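Local coordinates for protein catechol 2,3-dioxygenase (Rhodococcus sp., PDB 2WL9) that probably catalyses the iron-dependent extradiol ring cleavage of catechols by molecular oxygen, a step in the breakdown of aromatic hydrocarbons, at residues C[44-48]-C[49-53]; C[35-39]-C[40-44]; C[14-17]-C[18-21]. One frame throughout, in Å; residues are numbered along the deposited sequence. Where two conformers were deposited one is given.

Contact 1 of 3, residues C[44-48]-C[49-53]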
loop_
_atom_site.group_PDB
_atom_site.type_symbol
_atom_site.label_atom_id
_atom_site.label_comp_id
_atom_site.label_asym_id
_atom_site.label_seq_id
_atom_site.Cartn_x
_atom_site.Cartn_y
_atom_site.Cartn_z
ATOM N N ARG C 44 -7.404 -24.947 25.108
ATOM C CA ARG C 44 -7.824 -23.801 24.310
ATOM C C ARG C 44 -6.599 -23.182 23.643
ATOM O O ARG C 44 -5.537 -23.088 24.263
ATOM C CB ARG C 44 -8.523 -22.808 25.242
ATOM C CG ARG C 44 -8.953 -21.511 24.616
ATOM C CD ARG C 44 -9.643 -20.639 25.645
ATOM N NE ARG C 44 -10.422 -19.585 25.005
ATOM C CZ ARG C 44 -10.596 -18.363 25.494
ATOM N NH1 ARG C 44 -10.021 -18.000 26.637
ATOM N NH2 ARG C 44 -11.325 -17.493 24.816
ATOM N N MET C 45 -6.740 -22.780 22.377
ATOM C CA MET C 45 -5.621 -22.217 21.613
ATOM C C MET C 45 -5.893 -20.791 21.129
ATOM O O MET C 45 -4.980 -20.107 20.638
ATOM C CB MET C 45 -5.305 -23.086 20.388
ATOM C CG MET C 45 -4.867 -24.511 20.692
ATOM S SD MET C 45 -4.745 -25.490 19.190
ATOM C CE MET C 45 -3.375 -24.701 18.341
ATOM N N ASP C 46 -7.142 -20.352 21.249
ATOM C CA ASP C 46 -7.573 -19.072 20.685
ATOM C C ASP C 46 -8.914 -18.640 21.275
ATOM O O ASP C 46 -9.272 -19.078 22.363
ATOM C CB ASP C 46 -7.631 -19.140 19.148
ATOM C CG ASP C 46 -8.621 -20.187 18.625
ATOM O OD1 ASP C 46 -9.324 -20.843 19.424
ATOM O OD2 ASP C 46 -8.692 -20.357 17.387
ATOM N N ARG C 47 -9.644 -17.793 20.550
ATOM C CA ARG C 47 -10.957 -17.293 20.983
ATOM C C ARG C 47 -11.980 -18.392 21.321
ATOM O O ARG C 47 -12.802 -18.221 22.225
ATOM C CB ARG C 47 -11.555 -16.426 19.883
ATOM C CG ARG C 47 -11.357 -14.922 19.989
ATOM C CD ARG C 47 -12.392 -14.232 19.070
ATOM N NE ARG C 47 -12.619 -15.044 17.874
ATOM C CZ ARG C 47 -13.729 -15.060 17.135
ATOM N NH1 ARG C 47 -14.774 -14.284 17.422
ATOM N NH2 ARG C 47 -13.787 -15.865 16.089
ATOM N N TRP C 48 -11.955 -19.489 20.562
ATOM C CA TRP C 48 -12.890 -20.603 20.752
ATOM C C TRP C 48 -12.803 -21.141 22.170
ATOM O O TRP C 48 -11.720 -21.188 22.754
ATOM C CB TRP C 48 -12.565 -21.761 19.804
ATOM C CG TRP C 48 -12.843 -21.537 18.344
ATOM C CD1 TRP C 48 -12.782 -20.350 17.647
ATOM C CD2 TRP C 48 -13.151 -22.553 17.381
ATOM N NE1 TRP C 48 -13.085 -20.569 16.319
ATOM C CE2 TRP C 48 -13.307 -21.912 16.130
ATOM C CE3 TRP C 48 -13.340 -23.943 17.463
ATOM C CZ2 TRP C 48 -13.629 -22.620 14.958
ATOM C CZ3 TRP C 48 -13.664 -24.647 16.302
ATOM C CH2 TRP C 48 -13.806 -23.983 15.066
ATOM N N HIS C 49 -13.943 -21.554 22.718
ATOM C CA HIS C 49 -13.966 -22.214 24.020
ATOM C C HIS C 49 -12.837 -23.247 24.101
ATOM O O HIS C 49 -12.101 -23.290 25.099
ATOM C CB HIS C 49 -15.323 -22.881 24.260
ATOM C CG HIS C 49 -15.365 -23.722 25.497
ATOM N ND1 HIS C 49 -15.169 -25.087 25.474
ATOM C CD2 HIS C 49 -15.564 -23.392 26.795
ATOM C CE1 HIS C 49 -15.253 -25.563 26.703
ATOM N NE2 HIS C 49 -15.499 -24.556 27.522
ATOM N N HIS C 50 -12.679 -24.043 23.040
ATOM C CA HIS C 50 -11.620 -25.059 22.982
ATOM C C HIS C 50 -11.309 -25.528 21.560
ATOM O O HIS C 50 -12.148 -25.407 20.657
ATOM C CB HIS C 50 -12.002 -26.286 23.823
ATOM C CG HIS C 50 -13.118 -27.090 23.232
ATOM N ND1 HIS C 50 -14.442 -26.769 23.419
ATOM C CD2 HIS C 50 -13.104 -28.187 22.439
ATOM C CE1 HIS C 50 -15.199 -27.635 22.772
ATOM N NE2 HIS C 50 -14.413 -28.502 22.164
ATOM N N ARG C 51 -10.106 -26.085 21.381
ATOM C CA ARG C 51 -9.766 -26.796 20.147
ATOM C C ARG C 51 -9.627 -28.303 20.393
ATOM O O ARG C 51 -9.727 -29.104 19.461
ATOM C CB ARG C 51 -8.466 -26.268 19.513
ATOM C CG ARG C 51 -8.391 -24.753 19.189
ATOM C CD ARG C 51 -9.668 -24.131 18.616
ATOM N NE ARG C 51 -10.007 -24.604 17.282
ATOM C CZ ARG C 51 -10.108 -23.848 16.184
ATOM N NH1 ARG C 51 -9.906 -22.539 16.211
ATOM N NH2 ARG C 51 -10.440 -24.420 15.040
ATOM N N ILE C 52 -9.367 -28.683 21.639
ATOM C CA ILE C 52 -9.157 -30.085 21.994
ATOM C C ILE C 52 -9.908 -30.429 23.277
ATOM O O ILE C 52 -9.891 -29.663 24.238
ATOM C CB ILE C 52 -7.634 -30.438 22.152
ATOM C CG1 ILE C 52 -6.830 -30.018 20.913
ATOM C CG2 ILE C 52 -7.429 -31.945 22.402
ATOM C CD1 ILE C 52 -5.299 -30.096 21.075
ATOM N N VAL C 53 -10.568 -31.587 23.261
ATOM C CA VAL C 53 -11.220 -32.146 24.446
ATOM C C VAL C 53 -10.409 -33.340 24.902
ATOM O O VAL C 53 -10.115 -34.233 24.112
ATOM C CB VAL C 53 -12.667 -32.622 24.158
ATOM C CG1 VAL C 53 -13.406 -32.913 25.459
ATOM C CG2 VAL C 53 -13.425 -31.590 23.362
#
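R51 reaches back across the loop between strands 40-44 and 52-56 to lie against M45, D46 and W48. Its CB sits 3.8 Å from M45 SD, and its CG lies 3.7 Å from M45 CB, the two side chains crossing at about a right angle. Bends at chi2 and chi3 then fold the chain over, so that R51 CD passes 3.4 Å from D46 OD1 and the guanidinium is laid on the indole of W48. The planes are 1° apart, and R51 CZ stands 3.4 Å from the centroid of the six-membered ring, almost on the ring normal: a parallel cation-pi stack. R51 NE rests above W48 CE3, while NH2 lies 3.4 Å from W48 CH2. At the guanidinium edge, R51 NH1 makes a salt bridge of 2.8 Å to D46 OD2; the N-H is poorly aimed (129°), and the hydrogen bond within it is weak. D46 OD1 meanwhile accepts from W48 N at 3.2 Å, closing an Asx turn. Beyond the loop, R51 NH2 pairs with E6 and NE with the carbonyl of G8, while D46 OD2 is also hydrogen-bonded to the hydroxyl of T142. One buried cation is therefore spread over two carboxylates and an aromatic face, which probably favours its charged state and fixes the guanidinium against rotation.

Contact 2 of 3, residues C[35-39]-C[40-44]; sequences DGEDD and RIYLR
Y42 and E37 meet through a short hydrogen bond, Y42 OH to E37 OE2 at 2.6 Å, which spans the turn leading into strand 40-44. The carboxylate presents its syn lone pair and lies nearly coplanar with the phenol ring, 24° between planes, so OE2 comes in at the ring edge and also sits 3.1 Å from Y42 CE2. E37 points toward the strand and is extended beyond CG, which carries the carboxylate past R40, its OE2 lying 3.6 Å from R40 CG.

Beside it, R40 and D39 run side by side. R40 grips the carboxylate side-on: NE donates to D39 OD1 at 2.9 Å and almost straight (171°), and NH2 to D39 OD2 at 3.0 Å. The planes are nevertheless 40° apart, and NE meets OD1 from above the carboxylate plane. Both residues place CG between their own backbone N and carbonyl carbon, and the two side chains run the same way. E37 OE1, 4.2 Å from R40 NE and well out of the guanidinium plane, adds charge attraction without a hydrogen bond. The buried tyrosine ring and the R40-D39 pair make up the tight part of the contact. D35, on the exposed rim, makes a looser approach, its OD2 3.8 Å from Y42 CE2, and has its main partner in R101.

The turn joins strands 31-33 and 40-44 at one border of the sheet. R40 also pairs with E99 of helix 94-100, Y42 packs between V33 and V53 of the flanking strands, and I41 contacts helix 17-24.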
loop_
_atom_site.group_PDB
_atom_site.type_symbol
_atom_site.label_atom_id
_atom_site.label_comp_id
_atom_site.label_asym_id
_atom_site.label_seq_id
_atom_site.Cartn_x
_atom_site.Cartn_y
_atom_site.Cartn_z
ATOM N N ASP C 35 -14.457 -26.924 33.070
ATOM C CA ASP C 35 -15.834 -26.508 33.306
ATOM C C ASP C 35 -16.522 -27.319 34.400
ATOM O O ASP C 35 -17.736 -27.217 34.591
ATOM C CB ASP C 35 -16.629 -26.551 32.002
ATOM C CG ASP C 35 -16.222 -25.446 31.039
ATOM O OD1 ASP C 35 -15.777 -24.371 31.506
ATOM O OD2 ASP C 35 -16.348 -25.655 29.819
ATOM N N GLY C 36 -15.738 -28.119 35.114
ATOM C CA GLY C 36 -16.229 -28.862 36.267
ATOM C C GLY C 36 -16.841 -30.193 35.895
ATOM O O GLY C 36 -17.488 -30.833 36.719
ATOM N N GLU C 37 -16.647 -30.602 34.644
ATOM C CA GLU C 37 -17.081 -31.917 34.207
ATOM C C GLU C 37 -16.175 -32.956 34.828
ATOM O O GLU C 37 -14.947 -32.832 34.804
ATOM C CB GLU C 37 -17.084 -32.022 32.683
ATOM C CG GLU C 37 -18.286 -31.345 32.038
ATOM C CD GLU C 37 -18.013 -30.885 30.622
ATOM O OE1 GLU C 37 -18.865 -31.131 29.741
ATOM O OE2 GLU C 37 -16.948 -30.272 30.389
ATOM N N ASP C 38 -16.801 -33.979 35.396
ATOM C CA ASP C 38 -16.104 -35.001 36.160
ATOM C C ASP C 38 -15.180 -35.882 35.316
ATOM O O ASP C 38 -14.298 -36.548 35.858
ATOM C CB ASP C 38 -17.117 -35.858 36.942
ATOM C CG ASP C 38 -18.351 -36.227 36.115
ATOM O OD1 ASP C 38 -18.608 -35.586 35.065
ATOM O OD2 ASP C 38 -19.074 -37.160 36.526
ATOM N N ASP C 39 -15.357 -35.864 33.996
ATOM C CA ASP C 39 -14.652 -36.809 33.131
ATOM C C ASP C 39 -13.788 -36.189 32.037
ATOM O O ASP C 39 -13.142 -36.913 31.282
ATOM C CB ASP C 39 -15.638 -37.812 32.510
ATOM C CG ASP C 39 -16.634 -37.160 31.549
ATOM O OD1 ASP C 39 -16.756 -35.914 31.520
ATOM O OD2 ASP C 39 -17.305 -37.913 30.813
ATOM N N ARG C 40 -13.776 -34.864 31.951
ATOM C CA ARG C 40 -13.089 -34.194 30.853
ATOM C C ARG C 40 -12.634 -32.778 31.183
ATOM O O ARG C 40 -13.208 -32.109 32.040
ATOM C CB ARG C 40 -13.968 -34.193 29.599
ATOM C CG ARG C 40 -15.169 -33.264 29.662
ATOM C CD ARG C 40 -16.150 -33.575 28.547
ATOM N NE ARG C 40 -16.904 -34.790 28.839
ATOM C CZ ARG C 40 -17.756 -35.365 27.996
ATOM N NH1 ARG C 40 -17.970 -34.836 26.792
ATOM N NH2 ARG C 40 -18.393 -36.468 28.360
ATOM N N ILE C 41 -11.581 -32.348 30.498
ATOM C CA ILE C 41 -11.162 -30.952 30.488
ATOM C C ILE C 41 -10.860 -30.568 29.040
ATOM O O ILE C 41 -10.972 -31.409 28.137
ATOM C CB ILE C 41 -9.941 -30.691 31.413
ATOM C CG1 ILE C 41 -8.741 -31.543 30.995
ATOM C CG2 ILE C 41 -10.315 -30.911 32.884
ATOM C CD1 ILE C 41 -7.426 -31.095 31.601
ATOM N N TYR C 42 -10.502 -29.307 28.813
ATOM C CA TYR C 42 -10.298 -28.808 27.452
ATOM C C TYR C 42 -8.981 -28.057 27.301
ATOM O O TYR C 42 -8.467 -27.467 28.253
ATOM C CB TYR C 42 -11.441 -27.879 27.016
ATOM C CG TYR C 42 -12.836 -28.436 27.205
ATOM C CD1 TYR C 42 -13.538 -29.002 26.142
ATOM C CD2 TYR C 42 -13.450 -28.389 28.456
ATOM C CE1 TYR C 42 -14.817 -29.523 26.327
ATOM C CE2 TYR C 42 -14.711 -28.902 28.653
ATOM C CZ TYR C 42 -15.394 -29.462 27.590
ATOM O OH TYR C 42 -16.649 -29.963 27.811
ATOM N N LEU C 43 -8.448 -28.072 26.085
ATOM C CA LEU C 43 -7.284 -27.258 25.775
ATOM C C LEU C 43 -7.702 -26.193 24.778
ATOM O O LEU C 43 -8.284 -26.488 23.746
ATOM C CB LEU C 43 -6.140 -28.117 25.229
ATOM C CG LEU C 43 -5.616 -29.231 26.144
ATOM C CD1 LEU C 43 -4.689 -30.181 25.368
ATOM C CD2 LEU C 43 -4.917 -28.679 27.379
ATOM N N ARG C 44 -7.404 -24.947 25.108
ATOM C CA ARG C 44 -7.824 -23.801 24.310
ATOM C C ARG C 44 -6.599 -23.182 23.643
ATOM O O ARG C 44 -5.537 -23.088 24.263
ATOM C CB ARG C 44 -8.523 -22.808 25.242
ATOM C CG ARG C 44 -8.953 -21.511 24.616
ATOM C CD ARG C 44 -9.643 -20.639 25.645
ATOM N NE ARG C 44 -10.422 -19.585 25.005
ATOM C CZ ARG C 44 -10.596 -18.363 25.494
ATOM N NH1 ARG C 44 -10.021 -18.000 26.637
ATOM N NH2 ARG C 44 -11.325 -17.493 24.816
#

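Contact 3 of 3, residues C[14-17]-C[18-21]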
loop_
_atom_site.group_PDB
_atom_site.type_symbol
_atom_site.label_atom_id
_atom_site.label_comp_id
_atom_site.label_asym_id
_atom_site.label_seq_id
_atom_site.Cartn_x
_atom_site.Cartn_y
_atom_site.Cartn_z
ATOM N N VAL C 14 -7.361 -39.944 26.978
ATOM C CA VAL C 14 -6.086 -39.895 27.703
ATOM C C VAL C 14 -6.162 -40.679 29.027
ATOM O O VAL C 14 -7.248 -40.869 29.571
ATOM C CB VAL C 14 -5.603 -38.434 27.946
ATOM C CG1 VAL C 14 -5.490 -37.673 26.627
ATOM C CG2 VAL C 14 -6.532 -37.692 28.891
ATOM N N SER C 15 -5.010 -41.137 29.519
ATOM C CA SER C 15 -4.958 -41.887 30.772
ATOM C C SER C 15 -4.492 -41.020 31.938
ATOM O O SER C 15 -4.751 -41.347 33.100
ATOM C CB SER C 15 -4.062 -43.118 30.633
ATOM O OG SER C 15 -2.736 -42.763 30.278
ATOM N N ASN C 16 -3.778 -39.949 31.623
ATOM C CA ASN C 16 -3.238 -39.034 32.613
ATOM C C ASN C 16 -3.484 -37.564 32.344
ATOM O O ASN C 16 -2.741 -36.965 31.654
ATOM C CB ASN C 16 -1.738 -39.255 32.721
ATOM C CG ASN C 16 -1.076 -38.512 33.881
ATOM O OD1 ASN C 16 -1.601 -37.634 34.443
ATOM N ND2 ASN C 16 0.104 -38.905 34.187
ATOM N N LEU C 17 -4.503 -37.012 32.963
ATOM C CA LEU C 17 -4.857 -35.630 32.858
ATOM C C LEU C 17 -3.782 -34.688 33.403
ATOM O O LEU C 17 -3.519 -33.694 32.829
ATOM C CB LEU C 17 -6.220 -35.394 33.489
ATOM C CG LEU C 17 -7.348 -34.755 32.694
ATOM C CD1 LEU C 17 -7.279 -34.933 31.231
ATOM C CD2 LEU C 17 -8.705 -35.094 33.220
ATOM N N ASP C 18 -3.168 -35.045 34.513
ATOM C CA ASP C 18 -2.138 -34.229 35.102
ATOM C C ASP C 18 -0.931 -34.024 34.187
ATOM O O ASP C 18 -0.450 -32.965 34.074
ATOM C CB ASP C 18 -1.653 -34.865 36.405
ATOM C CG ASP C 18 -2.510 -34.516 37.582
ATOM O OD1 ASP C 18 -3.595 -33.990 37.376
ATOM O OD2 ASP C 18 -2.090 -34.759 38.708
ATOM N N ALA C 19 -0.481 -35.064 33.541
ATOM C CA ALA C 19 0.671 -34.961 32.643
ATOM C C ALA C 19 0.349 -34.107 31.417
ATOM O O ALA C 19 1.188 -33.331 30.963
ATOM C CB ALA C 19 1.157 -36.344 32.227
ATOM N N TRP C 20 -0.873 -34.251 30.902
ATOM C CA TRP C 20 -1.342 -33.498 29.731
ATOM C C TRP C 20 -1.462 -31.996 29.976
ATOM O O TRP C 20 -1.125 -31.191 29.102
ATOM C CB TRP C 20 -2.674 -34.060 29.227
ATOM C CG TRP C 20 -2.498 -35.105 28.181
ATOM C CD1 TRP C 20 -2.597 -36.456 28.344
ATOM C CD2 TRP C 20 -2.178 -34.887 26.804
ATOM N NE1 TRP C 20 -2.366 -37.094 27.150
ATOM C CE2 TRP C 20 -2.102 -36.155 26.188
ATOM C CE3 TRP C 20 -1.944 -33.743 26.030
ATOM C CZ2 TRP C 20 -1.811 -36.312 24.831
ATOM C CZ3 TRP C 20 -1.650 -33.901 24.682
ATOM C CH2 TRP C 20 -1.590 -35.176 24.095
ATOM N N ARG C 21 -1.951 -31.619 31.153
ATOM C CA ARG C 21 -1.948 -30.214 31.567
ATOM C C ARG C 21 -0.517 -29.688 31.573
ATOM O O ARG C 21 -0.220 -28.687 30.925
ATOM C CB ARG C 21 -2.587 -30.049 32.952
ATOM C CG ARG C 21 -4.059 -30.444 32.991
ATOM C CD ARG C 21 -4.669 -30.267 34.369
ATOM N NE ARG C 21 -4.724 -28.860 34.757
ATOM C CZ ARG C 21 -5.737 -28.298 35.410
ATOM N NH1 ARG C 21 -6.808 -29.011 35.738
ATOM N NH2 ARG C 21 -5.689 -27.012 35.717
HETATM O O HOH W 1 -2.191 -39.772 28.894
#
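This is a helix N-cap, formed where the chain leaves strand 6-14 and enters helix 17-24, with a valine-tryptophan contact beside it. N16 occupies the cap position, and its OD1 accepts from A19 N at 2.9 Å with an N-H...O angle of 163°. A19 N stands above the carboxamide plane of N16, 67° out of it, and not on a lone pair. With CG anti to the backbone N (chi1 -171°), the N16 carboxamide folds over the first turn, and its ND2 comes to rest 3.4 Å from A19 CB. Helical bonding then takes over: R21 N donates to L17 O at 3.1 Å, whereas the bond from W20 N to N16 O is long and weak.

V14 approaches over a face of the W20 indole, its CG1 lying 3.2 Å from NE1 and 3.6 Å from CD1. The ring's edge is used as well, for N16 O lies near its plane, 3.4 Å from W20 CD1. One water accepts from N16 N at 3.2 Å and, weakly, from W20 NE1. The stronger partner of that indole nitrogen is S258, and the ring also meets W262, so W20 links this helix to the iron-bearing half of the chain.

The capping oxygen satisfies an amide that has no earlier helical carbonyl to bond, and as a partly negative group at the helix N terminus it should interact favourably with the helix dipole.

How the contacts relate
From the N terminus, contact 3 comes first, turning the chain from strand 6-14 into helix 17-24. Contact 2 closes the turn between strands 31-33 and 40-44, and contact 1 closes the next loop, between 40-44 and 52-56. The three follow in series without nesting, although contacts 1 and 2 share R44. Those two also touch: H49 NE2 lies 2.7 Å from D35 OD2, H50 packs on Y42, and the bulged pairing of L43 with R51 and I52 joins their strands. Contact 3 meets contact 2 where L17 and R21 pack on I41, seating the helix on the sheet, but does not touch contact 1.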